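Local structure of bifunctional enzyme cysn/cysc (Mycobacterium tuberculosis, 4BZP) at residues 20-25 against 81-86; 69-74 against 96-101; 107-112 against 169-174. The protein catalyses the ATP-dependent phosphorylation of adenylyl sulfate (APS) at its 3'-hydroxyl, the kinase step of sulfate activation. All coordinates share one frame; numbering follows the deposited sequence. Where two conformers were deposited one is given.

Contact 1 (20-25 against 81-86); sequences SVAMLV and LVPAIS. With ADP (adenosine-5'-diphosphate), chain C.
L81 reaches from strand 79-82 toward the sheet-facing side of helix 18-31. Its CB starts the contact at 4.0 Å from A22 CB. With chi1 at -61°, CG stands anti to the carbonyl carbon, and the fork beyond it opens toward the helix. CD1 lies 3.5 Å from the backbone oxygen A22 O and comes near V25 CG1 as well, while CD2 packs at 3.8 Å against V25 CG1, the branch of that valine nearest the strand. A22 and V25 are three residues, nearly a turn, apart, so both look the same way, onto the sheet. This is the P-loop kinase arrangement, in which the helix that follows the phosphate-binding loop lies across a parallel sheet; F10 of the neighbouring strand 6-11 also touches A22. Past the strand end the chain stays close, with P83 CB 4.2 Å from A22 CB and the proline ring also touching K18 of the P-loop. The first turn of the same helix holds the nucleotide. S20 grips one alpha-phosphate oxygen of ADP twice: S20 N donates to O2A over 2.9 Å at an N-H...O angle of 153°, and S20 OG donates to that oxygen over 2.7 Å.

Contact 2 (69-74 against 96-101); sequences VATLLA and RKVHAD
The two ring nitrogens of H99, whose imidazole meets T71 and A70 of the facing helix, are both hydrogen-bonded: ND1 donates to A95 O one turn back in its own helix, and NE2 pairs with T7 OG1 of strand 6-11. Held at both nitrogens, the ring has little freedom to turn, and its face becomes a platform. T71 CG2 sits squarely over it, 3.4 Å from the centroid and only 2° off the ring normal, a CH-pi contact in which the methyl is almost equidistant from all five ring atoms. A70 CB comes to the same ring at its edge, 3.7 Å from H99 NE2. The threonine is turned by its hydroxyl: OG1 lies between the backbone N and the carbonyl carbon (chi1 66°) and bonds to H68 O, which leaves CG2 as the group offered to the histidine. V98 CG1 touches that methyl from another direction, at 3.6 Å. The segments belong to helices 56-75 and 89-101, and their short axes approach to 9.7 Å at an angle of 32° on one face of the parallel sheet; L72 and L73 of the first pack on the second subunit. Helix 56-75 offers the ring only carbon, A70 CB and T71 CG2, with no hydrogen bond between the segments; the polar needs of the imidazole are met by A95 and T7 instead.

Contact 3 (107-112 against 169-174); sequences FEVFCD and IDLLES. With EDO (1,2-ethanediol), chain F.
The ring of F107 is met obliquely by two leucine methyls from helix 161-173, both on the same side of its plane. L171 CD2 approaches F107 CD1 to 3.7 Å, near the root of the ring, and L172 CD2 approaches F107 CE2 to 3.6 Å on the other flank, so consecutive residues of the helix share one aromatic. The second flat group, F110, lies farther along the strand: D112 CB rests 3.6 Å above one face, offset toward the rim, and C2 of an ethanediol molecule, probably from the crystallisation liquor, lies at the edge in the ring plane. L171 points at the sheet with CG anti to the backbone N (chi1 178°), which lets its CD2 also touch V109 CG2 at 4.2 Å. Segment 169-173 runs at 158° to strand segment 107-111, roughly antiparallel, and covers the sheet on the side where L172 also meets V8 of strand 6-11 and L171 meets L153. Just past these leucines the chain ends, and L171 O accepts from both the N and the OG of S174, OG over 2.7 Å, the two arriving from the same face of the carbonyl plane. E108 of the strand and D112 just after it form salt bridges elsewhere, with R92 and with R147 and R154. Across the segments every contact is carbon to carbon, without a hydrogen bond, so helix and strand are joined here by apolar fit.

The contacts are arranged about one parallel sheet, ordered 36-38, 79-82, 6-11, 106-111, 153-155; contacts 1 and 3 include its strands, and contact 2 pairs two helices packed on it. Contacts 1 and 3 lie on the face covered by helices 18-31 and 161-173; their centres are 11 Å apart, and V25 CG1 touches I169 CG1 at 4.1 Å. Contact 2 is on the other face, its centre about 16 Å from each of the others, and meets contact 3 where R96 NH2 packs on E108 CB. Along the chain contacts 1 and 2 interleave, whereas contact 3 follows both. Together they describe a three-layer P-loop kinase, with ADP held at the start of helix 18-31.

Contact 1 (20-25 against 81-86)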
loop_
_atom_site.group_PDB
_atom_site.type_symbol
_atom_site.label_atom_id
_atom_site.label_comp_id
_atom_site.label_asym_id
_atom_site.label_seq_id
_atom_site.Cartn_x
_atom_site.Cartn_y
_atom_site.Cartn_z
ATOM N N SER A 20 -10.284 3.580 -18.599
ATOM C CA SER A 20 -10.486 4.864 -19.305
ATOM C C SER A 20 -11.226 5.827 -18.405
ATOM O O SER A 20 -10.853 6.992 -18.301
ATOM C CB SER A 20 -11.313 4.676 -20.550
ATOM O OG SER A 20 -10.717 3.822 -21.515
ATOM N N VAL A 21 -12.291 5.377 -17.741
ATOM C CA VAL A 21 -13.017 6.228 -16.834
ATOM C C VAL A 21 -12.192 6.625 -15.634
ATOM O O VAL A 21 -12.125 7.780 -15.239
ATOM C CB VAL A 21 -14.380 5.621 -16.423
ATOM C CG1 VAL A 21 -15.079 6.510 -15.407
ATOM C CG2 VAL A 21 -15.273 5.416 -17.650
ATOM N N ALA A 22 -11.511 5.678 -15.015
ATOM C CA ALA A 22 -10.700 5.956 -13.841
ATOM C C ALA A 22 -9.660 7.017 -14.133
ATOM O O ALA A 22 -9.481 7.925 -13.341
ATOM C CB ALA A 22 -10.030 4.637 -13.353
ATOM N N MET A 23 -8.961 6.867 -15.253
ATOM C CA MET A 23 -7.883 7.797 -15.611
ATOM C C MET A 23 -8.427 9.200 -15.842
ATOM O O MET A 23 -7.773 10.159 -15.479
ATOM C CB MET A 23 -7.105 7.303 -16.834
ATOM C CG MET A 23 -6.361 5.991 -16.577
ATOM S SD MET A 23 -4.982 6.213 -15.455
ATOM C CE MET A 23 -3.743 7.113 -16.369
ATOM N N LEU A 24 -9.596 9.312 -16.476
ATOM C CA LEU A 24 -10.150 10.622 -16.753
ATOM C C LEU A 24 -10.685 11.259 -15.490
ATOM O O LEU A 24 -10.526 12.457 -15.259
ATOM C CB LEU A 24 -11.215 10.564 -17.838
ATOM C CG LEU A 24 -11.778 11.957 -18.208
ATOM C CD1 LEU A 24 -10.720 12.978 -18.563
ATOM C CD2 LEU A 24 -12.708 11.790 -19.380
ATOM N N VAL A 25 -11.295 10.493 -14.604
ATOM C CA VAL A 25 -11.682 11.017 -13.304
ATOM C C VAL A 25 -10.453 11.505 -12.548
ATOM O O VAL A 25 -10.477 12.595 -11.976
ATOM C CB VAL A 25 -12.444 9.972 -12.452
ATOM C CG1 VAL A 25 -12.657 10.442 -11.028
ATOM C CG2 VAL A 25 -13.768 9.602 -13.070
ATOM N N LEU A 81 -9.079 5.178 -7.146
ATOM C CA LEU A 81 -9.856 4.645 -8.277
ATOM C C LEU A 81 -9.263 3.313 -8.629
ATOM O O LEU A 81 -8.049 3.246 -8.959
ATOM C CB LEU A 81 -9.755 5.600 -9.442
ATOM C CG LEU A 81 -10.312 6.988 -9.124
ATOM C CD1 LEU A 81 -9.567 8.115 -9.802
ATOM C CD2 LEU A 81 -11.783 7.050 -9.505
ATOM N N VAL A 82 -10.037 2.235 -8.541
ATOM C CA VAL A 82 -9.511 0.865 -8.724
ATOM C C VAL A 82 -10.200 0.235 -9.908
ATOM O O VAL A 82 -11.360 -0.222 -9.813
ATOM C CB VAL A 82 -9.765 0.028 -7.482
ATOM C CG1 VAL A 82 -9.132 -1.359 -7.648
ATOM C CG2 VAL A 82 -9.233 0.718 -6.251
ATOM N N PRO A 83 -9.493 0.167 -11.062
ATOM C CA PRO A 83 -10.117 -0.387 -12.257
ATOM C C PRO A 83 -9.892 -1.863 -12.505
ATOM O O PRO A 83 -9.587 -2.253 -13.680
ATOM C CB PRO A 83 -9.466 0.426 -13.353
ATOM C CG PRO A 83 -8.091 0.673 -12.856
ATOM C CD PRO A 83 -8.251 0.897 -11.386
ATOM N N ALA A 84 -10.269 -2.686 -11.556
ATOM C CA ALA A 84 -10.098 -4.143 -11.677
ATOM C C ALA A 84 -11.368 -4.791 -12.176
ATOM O O ALA A 84 -12.480 -4.289 -11.968
ATOM C CB ALA A 84 -9.665 -4.727 -10.351
ATOM N N ILE A 85 -11.226 -5.910 -12.849
ATOM C CA ILE A 85 -12.364 -6.627 -13.377
ATOM C C ILE A 85 -13.284 -7.023 -12.235
ATOM O O ILE A 85 -14.517 -6.873 -12.352
ATOM C CB ILE A 85 -11.955 -7.836 -14.205
ATOM C CG1 ILE A 85 -11.308 -7.358 -15.510
ATOM C CG2 ILE A 85 -13.159 -8.751 -14.559
ATOM C CD1 ILE A 85 -10.685 -8.457 -16.308
ATOM N N SER A 86 -12.684 -7.590 -11.164
ATOM C CA SER A 86 -13.411 -7.976 -9.949
ATOM C C SER A 86 -14.632 -8.829 -10.336
ATOM O O SER A 86 -15.772 -8.394 -10.112
ATOM C CB SER A 86 -13.855 -6.695 -9.199
ATOM O OG SER A 86 -12.753 -6.066 -8.564
HETATM P PB ADP C . -11.063 -1.798 -19.129
HETATM O O1B ADP C . -10.375 -3.127 -19.586
HETATM O O2B ADP C . -12.371 -2.024 -18.441
HETATM O O3B ADP C . -10.104 -0.897 -18.427
HETATM P PA ADP C . -10.845 0.201 -21.253
HETATM O O1A ADP C . -9.480 -0.133 -21.696
HETATM O O2A ADP C . -11.012 1.418 -20.393
HETATM O O3A ADP C . -11.458 -1.059 -20.510
HETATM O "O5'" ADP C . -11.901 0.354 -22.463
HETATM C "C5'" ADP C . -11.710 -0.372 -23.654
HETATM C "C4'" ADP C . -11.656 0.663 -24.785
HETATM O "O4'" ADP C . -12.986 1.026 -25.102
HETATM C "C3'" ADP C . -10.857 1.956 -24.563
HETATM O "O3'" ADP C . -9.693 1.918 -25.356
HETATM C "C2'" ADP C . -11.725 3.010 -25.150
HETATM O "O2'" ADP C . -11.100 3.432 -26.395
HETATM C "C1'" ADP C . -13.053 2.393 -25.452
HETATM N N9 ADP C . -14.117 2.971 -24.614
HETATM C C8 ADP C . -14.264 2.727 -23.278
HETATM N N7 ADP C . -15.317 3.374 -22.748
HETATM C C5 ADP C . -15.882 4.033 -23.813
HETATM C C6 ADP C . -17.013 4.920 -23.911
HETATM N N6 ADP C . -17.794 5.212 -22.850
HETATM N N1 ADP C . -17.234 5.410 -25.157
HETATM C C2 ADP C . -16.465 5.114 -26.200
HETATM N N3 ADP C . -15.364 4.320 -26.189
HETATM C C4 ADP C . -15.048 3.816 -24.977
#

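Contact 2 (69-74 against 96-101)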
loop_
_atom_site.group_PDB
_atom_site.type_symbol
_atom_site.label_atom_id
_atom_site.label_comp_id
_atom_site.label_asym_id
_atom_site.label_seq_id
_atom_site.Cartn_x
_atom_site.Cartn_y
_atom_site.Cartn_z
ATOM N N VAL A 69 -4.644 -1.731 0.197
ATOM C CA VAL A 69 -3.850 -0.612 -0.290
ATOM C C VAL A 69 -4.762 0.564 -0.538
ATOM O O VAL A 69 -4.438 1.694 -0.190
ATOM C CB VAL A 69 -2.999 -0.974 -1.497
ATOM C CG1 VAL A 69 -2.296 0.249 -2.037
ATOM C CG2 VAL A 69 -2.064 -2.119 -1.138
ATOM N N ALA A 70 -5.932 0.313 -1.121
ATOM C CA ALA A 70 -6.872 1.408 -1.314
ATOM C C ALA A 70 -7.288 2.046 -0.006
ATOM O O ALA A 70 -7.392 3.288 0.056
ATOM C CB ALA A 70 -8.082 0.908 -2.049
ATOM N N THR A 71 -7.544 1.261 1.030
ATOM C CA THR A 71 -7.978 1.867 2.317
ATOM C C THR A 71 -6.862 2.650 2.889
ATOM O O THR A 71 -7.099 3.735 3.470
ATOM C CB THR A 71 -8.503 0.905 3.409
ATOM O OG1 THR A 71 -7.428 0.061 3.845
ATOM C CG2 THR A 71 -9.709 0.139 2.933
ATOM N N LEU A 72 -5.633 2.192 2.744
ATOM C CA LEU A 72 -4.457 2.939 3.228
ATOM C C LEU A 72 -4.316 4.281 2.517
ATOM O O LEU A 72 -4.144 5.340 3.166
ATOM C CB LEU A 72 -3.206 2.068 3.093
ATOM C CG LEU A 72 -1.844 2.711 3.334
ATOM C CD1 LEU A 72 -1.867 3.174 4.749
ATOM C CD2 LEU A 72 -0.690 1.753 3.072
ATOM N N LEU A 73 -4.422 4.273 1.192
ATOM C CA LEU A 73 -4.295 5.511 0.443
ATOM C C LEU A 73 -5.438 6.447 0.796
ATOM O O LEU A 73 -5.254 7.657 0.858
ATOM C CB LEU A 73 -4.262 5.255 -1.041
ATOM C CG LEU A 73 -3.013 4.565 -1.594
ATOM C CD1 LEU A 73 -3.239 4.109 -3.037
ATOM C CD2 LEU A 73 -1.800 5.510 -1.485
ATOM N N ALA A 74 -6.636 5.924 0.949
ATOM C CA ALA A 74 -7.772 6.760 1.345
ATOM C C ALA A 74 -7.578 7.362 2.695
ATOM O O ALA A 74 -7.877 8.534 2.923
ATOM C CB ALA A 74 -9.047 5.937 1.296
ATOM N N ARG A 96 -15.540 -4.198 -0.124
ATOM C CA ARG A 96 -16.397 -3.211 0.522
ATOM C C ARG A 96 -16.218 -3.330 2.048
ATOM O O ARG A 96 -16.077 -2.314 2.717
ATOM C CB ARG A 96 -17.819 -3.399 0.118
ATOM C CG ARG A 96 -18.710 -2.413 0.842
ATOM C CD ARG A 96 -20.154 -2.621 0.479
ATOM N NE ARG A 96 -20.478 -2.205 -0.896
ATOM C CZ ARG A 96 -20.815 -0.986 -1.265
ATOM N NH1 ARG A 96 -20.746 0.059 -0.435
ATOM N NH2 ARG A 96 -21.127 -0.753 -2.546
ATOM N N LYS A 97 -16.212 -4.555 2.552
ATOM C CA LYS A 97 -16.141 -4.759 4.017
ATOM C C LYS A 97 -14.799 -4.243 4.538
ATOM O O LYS A 97 -14.735 -3.638 5.623
ATOM C CB LYS A 97 -16.323 -6.232 4.342
ATOM C CG LYS A 97 -16.122 -6.504 5.818
ATOM C CD LYS A 97 -16.481 -7.939 6.093
ATOM C CE LYS A 97 -16.037 -8.316 7.503
ATOM N NZ LYS A 97 -16.710 -7.412 8.455
ATOM N N VAL A 98 -13.691 -4.422 3.848
ATOM C CA VAL A 98 -12.430 -3.865 4.258
ATOM C C VAL A 98 -12.581 -2.354 4.445
ATOM O O VAL A 98 -12.033 -1.762 5.396
ATOM C CB VAL A 98 -11.287 -4.236 3.265
ATOM C CG1 VAL A 98 -10.052 -3.410 3.491
ATOM C CG2 VAL A 98 -10.936 -5.723 3.386
ATOM N N HIS A 99 -13.213 -1.703 3.496
ATOM C CA HIS A 99 -13.402 -0.245 3.576
ATOM C C HIS A 99 -14.333 0.120 4.712
ATOM O O HIS A 99 -13.981 1.019 5.510
ATOM C CB HIS A 99 -13.924 0.275 2.247
ATOM C CG HIS A 99 -12.854 0.382 1.214
ATOM N ND1 HIS A 99 -12.303 -0.725 0.598
ATOM C CD2 HIS A 99 -12.176 1.446 0.746
ATOM C CE1 HIS A 99 -11.354 -0.327 -0.234
ATOM N NE2 HIS A 99 -11.243 0.985 -0.148
ATOM N N ALA A 100 -15.439 -0.572 4.846
ATOM C CA ALA A 100 -16.392 -0.224 5.906
ATOM C C ALA A 100 -15.747 -0.427 7.272
ATOM O O ALA A 100 -15.985 0.398 8.177
ATOM C CB ALA A 100 -17.648 -1.060 5.752
ATOM N N ASP A 101 -14.998 -1.496 7.439
ATOM C CA ASP A 101 -14.325 -1.747 8.730
ATOM C C ASP A 101 -13.357 -0.615 9.068
ATOM O O ASP A 101 -13.148 -0.309 10.280
ATOM C CB ASP A 101 -13.555 -3.065 8.722
ATOM C CG ASP A 101 -14.415 -4.314 8.739
ATOM O OD1 ASP A 101 -15.602 -4.259 9.044
ATOM O OD2 ASP A 101 -13.821 -5.379 8.450
#

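Contact 3 (107-112 against 169-174)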
loop_
_atom_site.group_PDB
_atom_site.type_symbol
_atom_site.label_atom_id
_atom_site.label_comp_id
_atom_site.label_asym_id
_atom_site.label_seq_id
_atom_site.Cartn_x
_atom_site.Cartn_y
_atom_site.Cartn_z
ATOM N N PHE A 107 -17.503 2.945 -3.174
ATOM C CA PHE A 107 -18.514 2.939 -4.226
ATOM C C PHE A 107 -18.194 1.851 -5.221
ATOM O O PHE A 107 -17.107 1.815 -5.770
ATOM C CB PHE A 107 -18.563 4.288 -4.914
ATOM C CG PHE A 107 -18.780 5.436 -3.998
ATOM C CD1 PHE A 107 -20.043 5.830 -3.678
ATOM C CD2 PHE A 107 -17.689 6.110 -3.453
ATOM C CE1 PHE A 107 -20.245 6.915 -2.824
ATOM C CE2 PHE A 107 -17.885 7.174 -2.588
ATOM C CZ PHE A 107 -19.162 7.565 -2.285
ATOM N N GLU A 108 -19.162 0.990 -5.491
ATOM C CA GLU A 108 -19.087 -0.077 -6.496
ATOM C C GLU A 108 -19.639 0.513 -7.790
ATOM O O GLU A 108 -20.851 0.821 -7.865
ATOM C CB GLU A 108 -19.849 -1.379 -6.089
ATOM C CG GLU A 108 -19.709 -2.504 -7.150
ATOM C CD GLU A 108 -20.664 -3.678 -7.034
ATOM O OE1 GLU A 108 -21.841 -3.399 -6.990
ATOM O OE2 GLU A 108 -20.267 -4.867 -7.005
ATOM N N VAL A 109 -18.811 0.649 -8.793
ATOM C CA VAL A 109 -19.184 1.233 -10.075
ATOM C C VAL A 109 -19.087 0.169 -11.134
ATOM O O VAL A 109 -18.017 -0.410 -11.393
ATOM C CB VAL A 109 -18.329 2.425 -10.419
ATOM C CG1 VAL A 109 -18.695 2.925 -11.808
ATOM C CG2 VAL A 109 -18.497 3.522 -9.369
ATOM N N PHE A 110 -20.218 -0.204 -11.744
ATOM C CA PHE A 110 -20.296 -1.243 -12.753
ATOM C C PHE A 110 -20.238 -0.677 -14.160
ATOM O O PHE A 110 -21.143 0.076 -14.551
ATOM C CB PHE A 110 -21.594 -1.999 -12.531
ATOM C CG PHE A 110 -21.880 -3.125 -13.500
ATOM C CD1 PHE A 110 -20.902 -3.814 -14.170
ATOM C CD2 PHE A 110 -23.212 -3.526 -13.684
ATOM C CE1 PHE A 110 -21.236 -4.817 -15.047
ATOM C CE2 PHE A 110 -23.542 -4.591 -14.530
ATOM C CZ PHE A 110 -22.538 -5.223 -15.209
ATOM N N CYS A 111 -19.169 -0.996 -14.898
ATOM C CA CYS A 111 -19.047 -0.637 -16.297
ATOM C C CYS A 111 -19.770 -1.697 -17.067
ATOM O O CYS A 111 -19.194 -2.738 -17.455
ATOM C CB CYS A 111 -17.564 -0.554 -16.685
ATOM S SG CYS A 111 -16.724 0.829 -15.844
ATOM N N ASP A 112 -21.046 -1.464 -17.290
ATOM C CA ASP A 112 -21.975 -2.428 -17.924
ATOM C C ASP A 112 -21.991 -2.288 -19.423
ATOM O O ASP A 112 -22.908 -1.710 -20.025
ATOM C CB ASP A 112 -23.373 -2.306 -17.370
ATOM C CG ASP A 112 -24.313 -3.445 -17.830
ATOM O OD1 ASP A 112 -23.837 -4.408 -18.459
ATOM O OD2 ASP A 112 -25.511 -3.337 -17.447
ATOM N N ILE A 169 -17.862 11.551 -10.659
ATOM C CA ILE A 169 -17.620 12.716 -9.793
ATOM C C ILE A 169 -18.922 13.162 -9.136
ATOM O O ILE A 169 -18.934 13.426 -7.940
ATOM C CB ILE A 169 -16.941 13.789 -10.626
ATOM C CG1 ILE A 169 -15.516 13.343 -10.931
ATOM C CG2 ILE A 169 -16.932 15.127 -9.880
ATOM C CD1 ILE A 169 -14.792 14.202 -11.901
ATOM N N ASP A 170 -20.025 13.115 -9.866
ATOM C CA ASP A 170 -21.344 13.496 -9.295
ATOM C C ASP A 170 -21.664 12.555 -8.129
ATOM O O ASP A 170 -22.161 12.960 -7.064
ATOM C CB ASP A 170 -22.467 13.460 -10.333
ATOM C CG ASP A 170 -22.388 14.603 -11.399
ATOM O OD1 ASP A 170 -21.625 15.529 -11.187
ATOM O OD2 ASP A 170 -23.061 14.428 -12.415
ATOM N N LEU A 171 -21.376 11.268 -8.297
ATOM C CA LEU A 171 -21.635 10.284 -7.226
ATOM C C LEU A 171 -20.851 10.634 -5.988
ATOM O O LEU A 171 -21.383 10.578 -4.852
ATOM C CB LEU A 171 -21.245 8.881 -7.707
ATOM C CG LEU A 171 -21.392 7.706 -6.701
ATOM C CD1 LEU A 171 -22.830 7.458 -6.262
ATOM C CD2 LEU A 171 -20.737 6.458 -7.294
ATOM N N LEU A 172 -19.589 10.994 -6.188
ATOM C CA LEU A 172 -18.674 11.336 -5.094
ATOM C C LEU A 172 -19.139 12.531 -4.359
ATOM O O LEU A 172 -18.947 12.621 -3.138
ATOM C CB LEU A 172 -17.249 11.579 -5.594
ATOM C CG LEU A 172 -16.584 10.332 -6.118
ATOM C CD1 LEU A 172 -15.262 10.644 -6.819
ATOM C CD2 LEU A 172 -16.377 9.295 -5.017
ATOM N N GLU A 173 -19.761 13.443 -5.090
ATOM C CA GLU A 173 -20.161 14.707 -4.485
ATOM C C GLU A 173 -21.573 14.672 -3.927
ATOM O O GLU A 173 -21.990 15.640 -3.291
ATOM C CB GLU A 173 -20.005 15.786 -5.524
ATOM C CG GLU A 173 -18.574 16.060 -5.904
ATOM C CD GLU A 173 -18.527 17.131 -6.961
ATOM O OE1 GLU A 173 -19.610 17.359 -7.561
ATOM O OE2 GLU A 173 -17.441 17.702 -7.210
ATOM N N SER A 174 -22.304 13.580 -4.134
ATOM C CA SER A 174 -23.713 13.437 -3.729
ATOM C C SER A 174 -23.857 13.202 -2.223
ATOM O O SER A 174 -22.920 12.842 -1.498
ATOM C CB SER A 174 -24.413 12.313 -4.519
ATOM O OG SER A 174 -23.996 10.994 -4.142
ATOM O OXT SER A 174 -24.985 13.389 -1.730
HETATM C C1 EDO F . -21.388 -7.253 -19.210
HETATM O O1 EDO F . -21.345 -5.864 -18.983
HETATM C C2 EDO F . -21.250 -7.819 -17.832
HETATM O O2 EDO F . -22.455 -8.494 -17.612
#